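Local structure of cytochrome c552 (Thermochromatium tepidum, 5ZE8) at residues Gly237-Gln242 with Phe352-Ala357; His310-Gly315 with Thr376-His381; Pro317-Tyr322 with Tyr404-Pro409. The protein carries five heme c groups in a single chain and probably serves as a low-potential electron carrier in a thermophilic purple sulfur photosynthetic bacterium. One frame throughout, in Å; residues are numbered along the deposited sequence.

Contact 1 of 3, residues Gly237-Gln242 with Phe352-Ala357; sequences GVPLCQ and FAYGLA
Tyr354 reaches from strand 351-357 to the backbone of Pro239, and its side chain can be followed outward atom by atom. CB points at segment 237-242, and CG stands opposite the backbone N (chi1 180°), which carries the ring toward that segment. CD2 has Leu240 O 4.2 Å away at an oblique angle. One ring face carries the amide of Gln242: NE2 sits 3.5 Å above the plane, off-centre toward the rim, with the amide plane turned 77° from the ring. CE2, on the ring edge, has Pro239 O nearly in its plane at 3.2 Å. At the tip, OH donates to Pro239 O over 2.7 Å, tilted 20° from the carbonyl plane. The same OH accepts from a water, 3.0 Å away, that also donates to Gln242 OE1, so the amide that places NE2 over one face reaches the hydroxyl through the water. Beside this polar patch, Leu356 CD2 packs against Val238 CG1 (3.5 Å) and meets Leu240 CD2, while Pro366 touches both leucines. Leu240 and Cys241 both face Arg232 in a classic beta bulge of the two-stranded hairpin 232-233/239-241, which the tyrosine thus links to the antiparallel sheet that holds strand 351-357.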
loop_
_atom_site.group_PDB
_atom_site.type_symbol
_atom_site.label_atom_id
_atom_site.label_comp_id
_atom_site.label_asym_id
_atom_site.label_seq_id
_atom_site.Cartn_x
_atom_site.Cartn_y
_atom_site.Cartn_z
ATOM N N GLY A 237 20.282 6.308 1.571
ATOM C CA GLY A 237 19.890 5.420 2.677
ATOM C C GLY A 237 18.712 5.927 3.483
ATOM O O GLY A 237 18.406 5.385 4.539
ATOM N N VAL A 238 18.049 6.979 3.017
ATOM C CA VAL A 238 16.979 7.524 3.821
ATOM C C VAL A 238 15.719 6.724 3.525
ATOM O O VAL A 238 15.408 6.512 2.338
ATOM C CB VAL A 238 16.710 8.962 3.490
ATOM C CG1 VAL A 238 15.670 9.485 4.460
ATOM C CG2 VAL A 238 17.996 9.758 3.696
ATOM N N PRO A 239 14.983 6.286 4.576
ATOM C CA PRO A 239 13.803 5.553 4.184
ATOM C C PRO A 239 12.781 6.410 3.445
ATOM O O PRO A 239 12.491 7.568 3.840
ATOM C CB PRO A 239 13.203 5.082 5.536
ATOM C CG PRO A 239 14.319 5.121 6.474
ATOM C CD PRO A 239 15.241 6.224 6.031
ATOM N N LEU A 240 12.194 5.830 2.410
ATOM C CA LEU A 240 11.039 6.416 1.712
ATOM C C LEU A 240 9.763 5.714 2.190
ATOM O O LEU A 240 8.780 6.331 2.647
ATOM C CB LEU A 240 11.194 6.238 0.184
ATOM C CG LEU A 240 12.421 6.903 -0.411
ATOM C CD1 LEU A 240 12.652 6.325 -1.796
ATOM C CD2 LEU A 240 12.152 8.401 -0.486
ATOM N N CYS A 241 9.803 4.382 2.147
ATOM C CA CYS A 241 8.692 3.463 2.617
ATOM C C CYS A 241 9.286 2.628 3.737
ATOM O O CYS A 241 10.426 2.156 3.634
ATOM C CB CYS A 241 8.191 2.474 1.529
ATOM S SG CYS A 241 7.624 0.832 2.203
ATOM N N GLN A 242 8.552 2.402 4.827
ATOM C CA GLN A 242 9.184 1.737 5.977
ATOM C C GLN A 242 8.144 1.000 6.820
ATOM O O GLN A 242 8.254 0.895 8.062
ATOM C CB GLN A 242 9.980 2.740 6.795
ATOM C CG GLN A 242 9.143 3.915 7.317
ATOM C CD GLN A 242 9.948 5.219 7.510
ATOM O OE1 GLN A 242 10.958 5.219 8.187
ATOM N NE2 GLN A 242 9.446 6.330 6.952
ATOM N N PHE A 352 -0.572 15.021 9.255
ATOM C CA PHE A 352 -0.015 13.747 9.645
ATOM C C PHE A 352 0.698 13.208 8.412
ATOM O O PHE A 352 0.102 12.722 7.421
ATOM C CB PHE A 352 -1.162 12.797 10.007
ATOM C CG PHE A 352 -2.020 13.276 11.149
ATOM C CD1 PHE A 352 -3.052 14.147 10.917
ATOM C CD2 PHE A 352 -1.752 12.895 12.430
ATOM C CE1 PHE A 352 -3.864 14.607 11.951
ATOM C CE2 PHE A 352 -2.563 13.358 13.494
ATOM C CZ PHE A 352 -3.583 14.191 13.233
ATOM N N ALA A 353 1.994 13.343 8.432
ATOM C CA ALA A 353 2.824 13.154 7.201
ATOM C C ALA A 353 4.292 12.906 7.566
ATOM O O ALA A 353 4.737 13.193 8.677
ATOM C CB ALA A 353 2.756 14.344 6.290
ATOM N N TYR A 354 5.004 12.386 6.602
ATOM C CA TYR A 354 6.455 12.154 6.648
ATOM C C TYR A 354 7.115 13.111 5.680
ATOM O O TYR A 354 6.590 13.384 4.599
ATOM C CB TYR A 354 6.714 10.718 6.236
ATOM C CG TYR A 354 8.186 10.309 6.220
ATOM C CD1 TYR A 354 8.984 10.446 7.337
ATOM C CD2 TYR A 354 8.754 9.720 5.069
ATOM C CE1 TYR A 354 10.337 10.051 7.288
ATOM C CE2 TYR A 354 10.065 9.339 5.022
ATOM C CZ TYR A 354 10.847 9.497 6.108
ATOM O OH TYR A 354 12.182 9.103 6.058
ATOM N N GLY A 355 8.251 13.673 6.043
ATOM C CA GLY A 355 9.032 14.447 5.068
ATOM C C GLY A 355 10.472 13.927 5.136
ATOM O O GLY A 355 10.868 13.186 6.119
ATOM N N LEU A 356 11.219 14.306 4.090
ATOM C CA LEU A 356 12.664 14.079 4.078
ATOM C C LEU A 356 13.378 15.424 4.054
ATOM O O LEU A 356 12.783 16.485 3.716
ATOM C CB LEU A 356 13.056 13.251 2.883
ATOM C CG LEU A 356 12.210 11.966 2.751
ATOM C CD1 LEU A 356 11.201 12.092 1.649
ATOM C CD2 LEU A 356 13.115 10.824 2.468
ATOM N N ALA A 357 14.648 15.363 4.411
ATOM C CA ALA A 357 15.386 16.582 4.658
ATOM C C ALA A 357 16.786 16.495 4.141
ATOM O O ALA A 357 17.273 15.416 3.821
ATOM C CB ALA A 357 15.394 16.840 6.152
HETATM O O HOH W 1 12.513 7.580 8.598
#

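Contact 2 of 3, residues His310-Gly315 with Thr376-His381; sequences HAMPTG and TRLQPH. With HEC (heme c), chain F.
Met312 and Leu378 form a single antiparallel bridge, a hydrogen-bonded pair, and the contact is close-packed there. Met312 N donates to Leu378 O (2.8 Å, 164°) in the carbonyl plane; the return bond from Leu378 N to Met312 O is more bent, at 139°. Ala311 CA also comes within 3.2 Å of Leu378 O, a CA-H...O contact. Arg377 packs on Pro313 and Ala311: bent at chi3 (-53°), its chain passes Pro313 CD and turns the guanidinium back, one face over Ala311 CB, while NH1 donates to Pro313 O over 3.1 Å. Salt bridges from NH1 to Glu246 and from NH2 to Asp375 probably fix its rotation. The partly exposed end is looser, with Pro380 CG 4.0 Å from Ala311 N and Pro380 CA making a CA-H...O contact with His310 O. Away from segment 376-381, His310 NE2 binds the heme iron, sharing it with His260, and ND1 donates to Ala311 O (2.9 Å), which should hold the imidazole's rotation. The two loops thus join between helix 243-250, whose Glu246 also bonds Ala311 N and Thr314 OG1, and strand 297-306, whose Ile304 and Asn306 touch Leu378.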
loop_
_atom_site.group_PDB
_atom_site.type_symbol
_atom_site.label_atom_id
_atom_site.label_comp_id
_atom_site.label_asym_id
_atom_site.label_seq_id
_atom_site.Cartn_x
_atom_site.Cartn_y
_atom_site.Cartn_z
ATOM N N HIS A 310 1.147 -0.907 11.801
ATOM C CA HIS A 310 2.101 -0.053 11.107
ATOM C C HIS A 310 1.620 1.377 11.318
ATOM O O HIS A 310 0.542 1.591 11.841
ATOM C CB HIS A 310 2.245 -0.431 9.621
ATOM C CG HIS A 310 0.933 -0.685 8.884
ATOM N ND1 HIS A 310 -0.076 0.259 8.676
ATOM C CD2 HIS A 310 0.495 -1.818 8.265
ATOM C CE1 HIS A 310 -1.052 -0.304 7.976
ATOM N NE2 HIS A 310 -0.722 -1.566 7.707
ATOM N N ALA A 311 2.426 2.342 10.896
ATOM C CA ALA A 311 1.937 3.729 10.916
ATOM C C ALA A 311 0.670 3.941 10.082
ATOM O O ALA A 311 0.271 3.118 9.217
ATOM C CB ALA A 311 3.007 4.704 10.449
ATOM N N MET A 312 0.003 5.064 10.364
ATOM C CA MET A 312 -1.116 5.461 9.582
ATOM C C MET A 312 -0.874 6.891 9.136
ATOM O O MET A 312 -0.920 7.771 9.984
ATOM C CB MET A 312 -2.432 5.371 10.332
ATOM C CG MET A 312 -3.637 5.974 9.650
ATOM S SD MET A 312 -3.927 5.505 7.957
ATOM C CE MET A 312 -5.503 6.321 7.557
ATOM N N PRO A 313 -0.598 7.153 7.862
ATOM C CA PRO A 313 -0.569 6.228 6.759
ATOM C C PRO A 313 0.800 5.627 6.516
ATOM O O PRO A 313 1.834 6.342 6.393
ATOM C CB PRO A 313 -0.991 7.118 5.575
ATOM C CG PRO A 313 -0.368 8.476 5.932
ATOM C CD PRO A 313 -0.483 8.557 7.400
ATOM N N THR A 314 0.841 4.320 6.327
ATOM C CA THR A 314 2.086 3.648 5.986
ATOM C C THR A 314 2.344 3.680 4.473
ATOM O O THR A 314 1.495 4.065 3.680
ATOM C CB THR A 314 2.089 2.203 6.513
ATOM O OG1 THR A 314 3.439 1.719 6.609
ATOM C CG2 THR A 314 1.199 1.275 5.690
ATOM N N GLY A 315 3.514 3.181 4.082
ATOM C CA GLY A 315 3.913 2.973 2.711
ATOM C C GLY A 315 4.543 4.189 2.030
ATOM O O GLY A 315 5.553 4.678 2.503
ATOM N N THR A 376 5.023 13.019 11.476
ATOM C CA THR A 376 3.871 13.280 12.328
ATOM C C THR A 376 2.735 12.308 12.081
ATOM O O THR A 376 1.616 12.482 12.585
ATOM C CB THR A 376 3.327 14.676 12.101
ATOM O OG1 THR A 376 2.961 14.882 10.773
ATOM C CG2 THR A 376 4.392 15.722 12.439
ATOM N N ARG A 377 3.033 11.254 11.274
ATOM C CA ARG A 377 2.008 10.237 11.042
ATOM C C ARG A 377 1.617 9.569 12.381
ATOM O O ARG A 377 2.338 9.624 13.366
ATOM C CB ARG A 377 2.512 9.205 10.027
ATOM C CG ARG A 377 2.914 9.779 8.647
ATOM C CD ARG A 377 3.633 8.788 7.781
ATOM N NE ARG A 377 4.748 8.206 8.468
ATOM C CZ ARG A 377 5.195 6.940 8.390
ATOM N NH1 ARG A 377 4.661 6.028 7.578
ATOM N NH2 ARG A 377 6.192 6.572 9.139
ATOM N N LEU A 378 0.439 8.949 12.412
ATOM C CA LEU A 378 0.107 8.199 13.565
ATOM C C LEU A 378 1.006 6.993 13.620
ATOM O O LEU A 378 1.075 6.227 12.631
ATOM C CB LEU A 378 -1.348 7.744 13.539
ATOM C CG LEU A 378 -2.441 8.829 13.424
ATOM C CD1 LEU A 378 -3.794 8.234 13.038
ATOM C CD2 LEU A 378 -2.499 9.564 14.743
ATOM N N GLN A 379 1.567 6.738 14.794
ATOM C CA GLN A 379 2.452 5.643 15.002
ATOM C C GLN A 379 1.689 4.363 15.214
ATOM O O GLN A 379 0.480 4.394 15.434
ATOM C CB GLN A 379 3.432 5.957 16.135
ATOM C CG GLN A 379 4.366 7.130 15.756
ATOM C CD GLN A 379 5.230 6.930 14.445
ATOM O OE1 GLN A 379 5.285 7.814 13.536
ATOM N NE2 GLN A 379 5.846 5.770 14.318
ATOM N N PRO A 380 2.395 3.208 15.096
ATOM C CA PRO A 380 1.615 1.957 15.256
ATOM C C PRO A 380 0.794 1.976 16.524
ATOM O O PRO A 380 1.329 2.292 17.586
ATOM C CB PRO A 380 2.703 0.918 15.345
ATOM C CG PRO A 380 3.824 1.434 14.553
ATOM C CD PRO A 380 3.792 2.928 14.781
ATOM N N HIS A 381 -0.493 1.619 16.394
ATOM C CA HIS A 381 -1.480 1.590 17.451
ATOM C C HIS A 381 -1.573 2.824 18.352
ATOM O O HIS A 381 -2.039 2.757 19.487
ATOM C CB HIS A 381 -1.349 0.287 18.279
ATOM C CG HIS A 381 -0.113 0.183 19.097
ATOM N ND1 HIS A 381 0.978 -0.565 18.702
ATOM C CD2 HIS A 381 0.237 0.763 20.268
ATOM C CE1 HIS A 381 1.953 -0.431 19.589
ATOM N NE2 HIS A 381 1.520 0.345 20.567
HETATM FE FE HEC F . -1.828 -2.891 6.599
HETATM C CHA HEC F . -3.156 -0.261 5.022
HETATM C CHB HEC F . 0.635 -3.149 4.240
HETATM C CHC HEC F . -0.365 -5.455 8.355
HETATM C CHD HEC F . -4.542 -2.995 8.688
HETATM N NA HEC F . -1.313 -1.907 4.954
HETATM C C1A HEC F . -1.988 -0.761 4.484
HETATM C C2A HEC F . -1.350 -0.279 3.292
HETATM C C3A HEC F . -0.300 -1.136 3.089
HETATM C C4A HEC F . -0.269 -2.127 4.102
HETATM C CMA HEC F . 0.756 -1.071 1.981
HETATM C CAA HEC F . -1.729 0.991 2.492
HETATM C CBA HEC F . -1.115 2.244 3.109
HETATM C CGA HEC F . -1.421 3.529 2.383
HETATM O O1A HEC F . -0.778 3.856 1.356
HETATM O O2A HEC F . -2.359 4.251 2.843
HETATM N NB HEC F . -0.198 -4.093 6.370
HETATM C C1B HEC F . 0.629 -4.043 5.281
HETATM C C2B HEC F . 1.649 -5.023 5.414
HETATM C C3B HEC F . 1.435 -5.720 6.601
HETATM C C4B HEC F . 0.241 -5.068 7.185
HETATM C CMB HEC F . 2.828 -5.272 4.463
HETATM C CAB HEC F . 2.220 -6.744 7.314
HETATM C CBB HEC F . 3.555 -6.397 7.570
HETATM N NC HEC F . -2.349 -4.004 8.214
HETATM C C1C HEC F . -1.577 -4.973 8.774
HETATM C C2C HEC F . -2.363 -5.603 9.793
HETATM C C3C HEC F . -3.570 -4.966 9.897
HETATM C C4C HEC F . -3.530 -3.906 8.909
HETATM C CMC HEC F . -1.934 -6.837 10.583
HETATM C CAC HEC F . -4.768 -5.178 10.811
HETATM C CBC HEC F . -4.521 -5.201 12.200
HETATM N ND HEC F . -3.428 -1.814 6.831
HETATM C C1D HEC F . -4.506 -2.026 7.683
HETATM C C2D HEC F . -5.609 -1.077 7.418
HETATM C C3D HEC F . -5.239 -0.265 6.411
HETATM C C4D HEC F . -3.878 -0.784 6.082
HETATM C CMD HEC F . -6.875 -1.020 8.188
HETATM C CAD HEC F . -5.980 0.852 5.740
HETATM C CBD HEC F . -5.248 2.167 5.863
HETATM C CGD HEC F . -4.617 2.716 4.594
HETATM O O1D HEC F . -4.932 2.285 3.487
HETATM O O2D HEC F . -3.805 3.613 4.766
#

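Contact 3 of 3, residues Pro317-Tyr322 with Tyr404-Pro409; sequences PFRNLY and YNLLWP. With HEC (heme c), chain F.
Trp408 lays one face of its indole over Phe318, whose CA is 3.6 Å from the centroid of the five-membered ring and 16° off its normal, a CH-pi contact. The phenyl ring of Phe318 then turns its edge to the six-membered ring in a T-shaped pair, planes at 90°. Near the plane of that phenyl lies Leu406 O, 3.4 Å from CD1, and Leu407 CD2 comes in obliquely. The guanidinium of Arg319 has Leu406 CD2 over its centre and a heme propionate at its edge: NE donates to O1A across 2.8 Å at 163°. A bend at chi2 folds the arginine chain so that NH2 also reaches Leu406 O, while an additional bond joins NH2 to a propionate of another heme. Tyr404 OH donates to the other oxygen of the first propionate, O2A, at 2.6 Å, so both carboxylate oxygens are held from this contact, and the two donors come from different segments.

The backbones pair in antiparallel fashion. Asn320 and Asn405 are a hydrogen-bonded pair, and Asn320 O accepts twice: from Asn405 N almost head-on to the carbonyl, and from Asn405 ND2 (3.2 Å), which lies well above the carbonyl plane. The two amide planes are nearly parallel. Asn320 ND2 donates to Phe318 O at 3.0 Å and weakly to Leu407 O, where one segment enters its strand and the other leaves. A water accepts from Trp408 NE1 and lies close to Pro317 O and Arg319 O. Leu321 and Tyr404 follow as a non-hydrogen-bonded pair, with Leu321 CD2 against the ring at CD2. The arrangement is the end of an antiparallel strand pair, 320-328 with 397-405, with Arg319 just before one strand and Tyr404 near the end of the other, together binding a heme propionate.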
loop_
_atom_site.group_PDB
_atom_site.type_symbol
_atom_site.label_atom_id
_atom_site.label_comp_id
_atom_site.label_asym_id
_atom_site.label_seq_id
_atom_site.Cartn_x
_atom_site.Cartn_y
_atom_site.Cartn_z
ATOM N N PRO A 317 5.899 7.587 0.655
ATOM C CA PRO A 317 6.254 8.665 1.552
ATOM C C PRO A 317 5.350 9.872 1.434
ATOM O O PRO A 317 5.303 10.683 2.361
ATOM C CB PRO A 317 7.694 8.989 1.126
ATOM C CG PRO A 317 7.759 8.564 -0.287
ATOM C CD PRO A 317 7.027 7.237 -0.228
ATOM N N PHE A 318 4.553 9.892 0.348
ATOM C CA PHE A 318 3.721 11.059 0.113
ATOM C C PHE A 318 2.290 10.924 0.666
ATOM O O PHE A 318 1.525 11.863 0.524
ATOM C CB PHE A 318 3.614 11.497 -1.284
ATOM C CG PHE A 318 4.055 10.507 -2.234
ATOM C CD1 PHE A 318 3.221 9.422 -2.538
ATOM C CD2 PHE A 318 5.307 10.606 -2.772
ATOM C CE1 PHE A 318 3.673 8.455 -3.443
ATOM C CE2 PHE A 318 5.791 9.609 -3.660
ATOM C CZ PHE A 318 4.971 8.529 -3.977
ATOM N N ARG A 319 1.962 9.762 1.236
ATOM C CA ARG A 319 0.710 9.651 1.866
ATOM C C ARG A 319 0.629 10.635 3.055
ATOM O O ARG A 319 1.575 10.825 3.827
ATOM C CB ARG A 319 0.496 8.251 2.429
ATOM C CG ARG A 319 0.581 7.098 1.494
ATOM C CD ARG A 319 -0.347 7.268 0.318
ATOM N NE ARG A 319 -0.511 6.018 -0.417
ATOM C CZ ARG A 319 -0.351 5.835 -1.716
ATOM N NH1 ARG A 319 -0.565 4.632 -2.224
ATOM N NH2 ARG A 319 0.085 6.849 -2.505
ATOM N N ASN A 320 -0.556 11.198 3.202
ATOM C CA ASN A 320 -0.786 12.126 4.293
ATOM C C ASN A 320 -2.216 12.265 4.705
ATOM O O ASN A 320 -3.107 12.099 3.898
ATOM C CB ASN A 320 -0.183 13.481 3.941
ATOM C CG ASN A 320 -0.888 14.152 2.790
ATOM O OD1 ASN A 320 -1.837 14.897 3.017
ATOM N ND2 ASN A 320 -0.468 13.841 1.539
ATOM N N LEU A 321 -2.455 12.588 5.959
ATOM C CA LEU A 321 -3.798 12.954 6.438
ATOM C C LEU A 321 -3.799 14.349 6.969
ATOM O O LEU A 321 -2.743 14.919 7.362
ATOM C CB LEU A 321 -4.212 12.098 7.618
ATOM C CG LEU A 321 -3.692 10.688 7.790
ATOM C CD1 LEU A 321 -4.089 10.055 9.122
ATOM C CD2 LEU A 321 -4.158 9.863 6.620
ATOM N N TYR A 322 -4.999 14.913 7.057
ATOM C CA TYR A 322 -5.120 16.170 7.789
ATOM C C TYR A 322 -6.477 16.256 8.426
ATOM O O TYR A 322 -7.399 15.688 7.886
ATOM C CB TYR A 322 -4.851 17.381 6.921
ATOM C CG TYR A 322 -5.699 17.664 5.720
ATOM C CD1 TYR A 322 -6.927 18.287 5.837
ATOM C CD2 TYR A 322 -5.322 17.295 4.429
ATOM C CE1 TYR A 322 -7.706 18.558 4.718
ATOM C CE2 TYR A 322 -6.061 17.608 3.299
ATOM C CZ TYR A 322 -7.294 18.206 3.460
ATOM O OH TYR A 322 -8.063 18.474 2.358
ATOM N N TYR A 404 -7.814 11.820 4.077
ATOM C CA TYR A 404 -6.665 11.058 3.562
ATOM C C TYR A 404 -6.303 11.501 2.140
ATOM O O TYR A 404 -7.142 11.817 1.280
ATOM C CB TYR A 404 -7.014 9.591 3.560
ATOM C CG TYR A 404 -5.963 8.659 2.945
ATOM C CD1 TYR A 404 -5.974 8.427 1.604
ATOM C CD2 TYR A 404 -4.951 8.013 3.705
ATOM C CE1 TYR A 404 -5.060 7.559 0.978
ATOM C CE2 TYR A 404 -4.007 7.156 3.100
ATOM C CZ TYR A 404 -4.086 6.944 1.746
ATOM O OH TYR A 404 -3.221 6.070 1.133
ATOM N N ASN A 405 -5.003 11.456 1.856
ATOM C CA ASN A 405 -4.529 11.896 0.545
ATOM C C ASN A 405 -3.415 10.975 0.049
ATOM O O ASN A 405 -2.440 10.760 0.784
ATOM C CB ASN A 405 -3.932 13.257 0.707
ATOM C CG ASN A 405 -4.917 14.270 1.273
ATOM O OD1 ASN A 405 -5.683 14.827 0.535
ATOM N ND2 ASN A 405 -4.990 14.350 2.595
ATOM N N LEU A 406 -3.556 10.437 -1.182
ATOM C CA LEU A 406 -2.496 9.651 -1.825
ATOM C C LEU A 406 -1.175 10.384 -2.037
ATOM O O LEU A 406 -0.125 9.764 -2.035
ATOM C CB LEU A 406 -2.988 9.131 -3.173
ATOM C CG LEU A 406 -4.089 8.053 -3.073
ATOM C CD1 LEU A 406 -4.605 7.787 -4.514
ATOM C CD2 LEU A 406 -3.635 6.732 -2.500
ATOM N N LEU A 407 -1.245 11.710 -2.220
ATOM C CA LEU A 407 -0.085 12.530 -2.544
ATOM C C LEU A 407 -0.013 13.791 -1.739
ATOM O O LEU A 407 -1.020 14.318 -1.346
ATOM C CB LEU A 407 -0.128 12.912 -4.022
ATOM C CG LEU A 407 -0.094 11.787 -5.051
ATOM C CD1 LEU A 407 -0.396 12.348 -6.458
ATOM C CD2 LEU A 407 1.263 11.140 -4.984
ATOM N N TRP A 408 1.181 14.292 -1.507
ATOM C CA TRP A 408 1.366 15.578 -0.879
ATOM C C TRP A 408 0.691 16.683 -1.652
ATOM O O TRP A 408 0.618 16.628 -2.857
ATOM C CB TRP A 408 2.864 15.948 -0.862
ATOM C CG TRP A 408 3.770 15.150 0.068
ATOM C CD1 TRP A 408 3.469 14.672 1.284
ATOM C CD2 TRP A 408 5.121 14.743 -0.206
ATOM N NE1 TRP A 408 4.539 13.975 1.836
ATOM C CE2 TRP A 408 5.585 14.044 0.951
ATOM C CE3 TRP A 408 5.984 14.921 -1.316
ATOM C CZ2 TRP A 408 6.819 13.476 1.032
ATOM C CZ3 TRP A 408 7.229 14.344 -1.222
ATOM C CH2 TRP A 408 7.612 13.588 -0.073
ATOM N N PRO A 409 0.327 17.767 -0.941
ATOM C CA PRO A 409 -0.381 18.876 -1.627
ATOM C C PRO A 409 0.459 19.524 -2.727
ATOM O O PRO A 409 -0.093 19.843 -3.754
ATOM C CB PRO A 409 -0.717 19.818 -0.487
ATOM C CG PRO A 409 0.119 19.444 0.650
ATOM C CD PRO A 409 0.406 17.960 0.507
HETATM FE FE HEC F . -1.828 -2.891 6.599
HETATM C CHA HEC F . -3.156 -0.261 5.022
HETATM C CHB HEC F . 0.635 -3.149 4.240
HETATM C CHC HEC F . -0.365 -5.455 8.355
HETATM C CHD HEC F . -4.542 -2.995 8.688
HETATM N NA HEC F . -1.313 -1.907 4.954
HETATM C C1A HEC F . -1.988 -0.761 4.484
HETATM C C2A HEC F . -1.350 -0.279 3.292
HETATM C C3A HEC F . -0.300 -1.136 3.089
HETATM C C4A HEC F . -0.269 -2.127 4.102
HETATM C CMA HEC F . 0.756 -1.071 1.981
HETATM C CAA HEC F . -1.729 0.991 2.492
HETATM C CBA HEC F . -1.115 2.244 3.109
HETATM C CGA HEC F . -1.421 3.529 2.383
HETATM O O1A HEC F . -0.778 3.856 1.356
HETATM O O2A HEC F . -2.359 4.251 2.843
HETATM N NB HEC F . -0.198 -4.093 6.370
HETATM C C1B HEC F . 0.629 -4.043 5.281
HETATM C C2B HEC F . 1.649 -5.023 5.414
HETATM C C3B HEC F . 1.435 -5.720 6.601
HETATM C C4B HEC F . 0.241 -5.068 7.185
HETATM C CMB HEC F . 2.828 -5.272 4.463
HETATM C CAB HEC F . 2.220 -6.744 7.314
HETATM C CBB HEC F . 3.555 -6.397 7.570
HETATM N NC HEC F . -2.349 -4.004 8.214
HETATM C C1C HEC F . -1.577 -4.973 8.774
HETATM C C2C HEC F . -2.363 -5.603 9.793
HETATM C C3C HEC F . -3.570 -4.966 9.897
HETATM C C4C HEC F . -3.530 -3.906 8.909
HETATM C CMC HEC F . -1.934 -6.837 10.583
HETATM C CAC HEC F . -4.768 -5.178 10.811
HETATM C CBC HEC F . -4.521 -5.201 12.200
HETATM N ND HEC F . -3.428 -1.814 6.831
HETATM C C1D HEC F . -4.506 -2.026 7.683
HETATM C C2D HEC F . -5.609 -1.077 7.418
HETATM C C3D HEC F . -5.239 -0.265 6.411
HETATM C C4D HEC F . -3.878 -0.784 6.082
HETATM C CMD HEC F . -6.875 -1.020 8.188
HETATM C CAD HEC F . -5.980 0.852 5.740
HETATM C CBD HEC F . -5.248 2.167 5.863
HETATM C CGD HEC F . -4.617 2.716 4.594
HETATM O O1D HEC F . -4.932 2.285 3.487
HETATM O O2D HEC F . -3.805 3.613 4.766
HETATM O O HOH W 2 3.837 12.043 4.031
#

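All three contacts are buried and lie about 12 Å apart, centre to centre. Contacts 1 and 3 reach the same sheet, where strands 351-357 and 320-328 are neighbours joined by Phe352 N and Leu321 O; contact 2 joins loops beside it, with Thr376 bonded to Ala353 of contact 1. Contact 2 supplies an iron ligand of the heme and touches its propionate arms, while contact 3 hydrogen-bonds one propionate; Pro313 packs on Arg319 between them. Their chemistry differs: contact 1 relies on one tyrosine, a water and leucine packing, contact 2 on a single bridge, iron ligation and Arg377 salt bridges with Glu246 and Asp375, and contact 3, the largest, on strand pairing and aromatic packing, its charge spent on propionates.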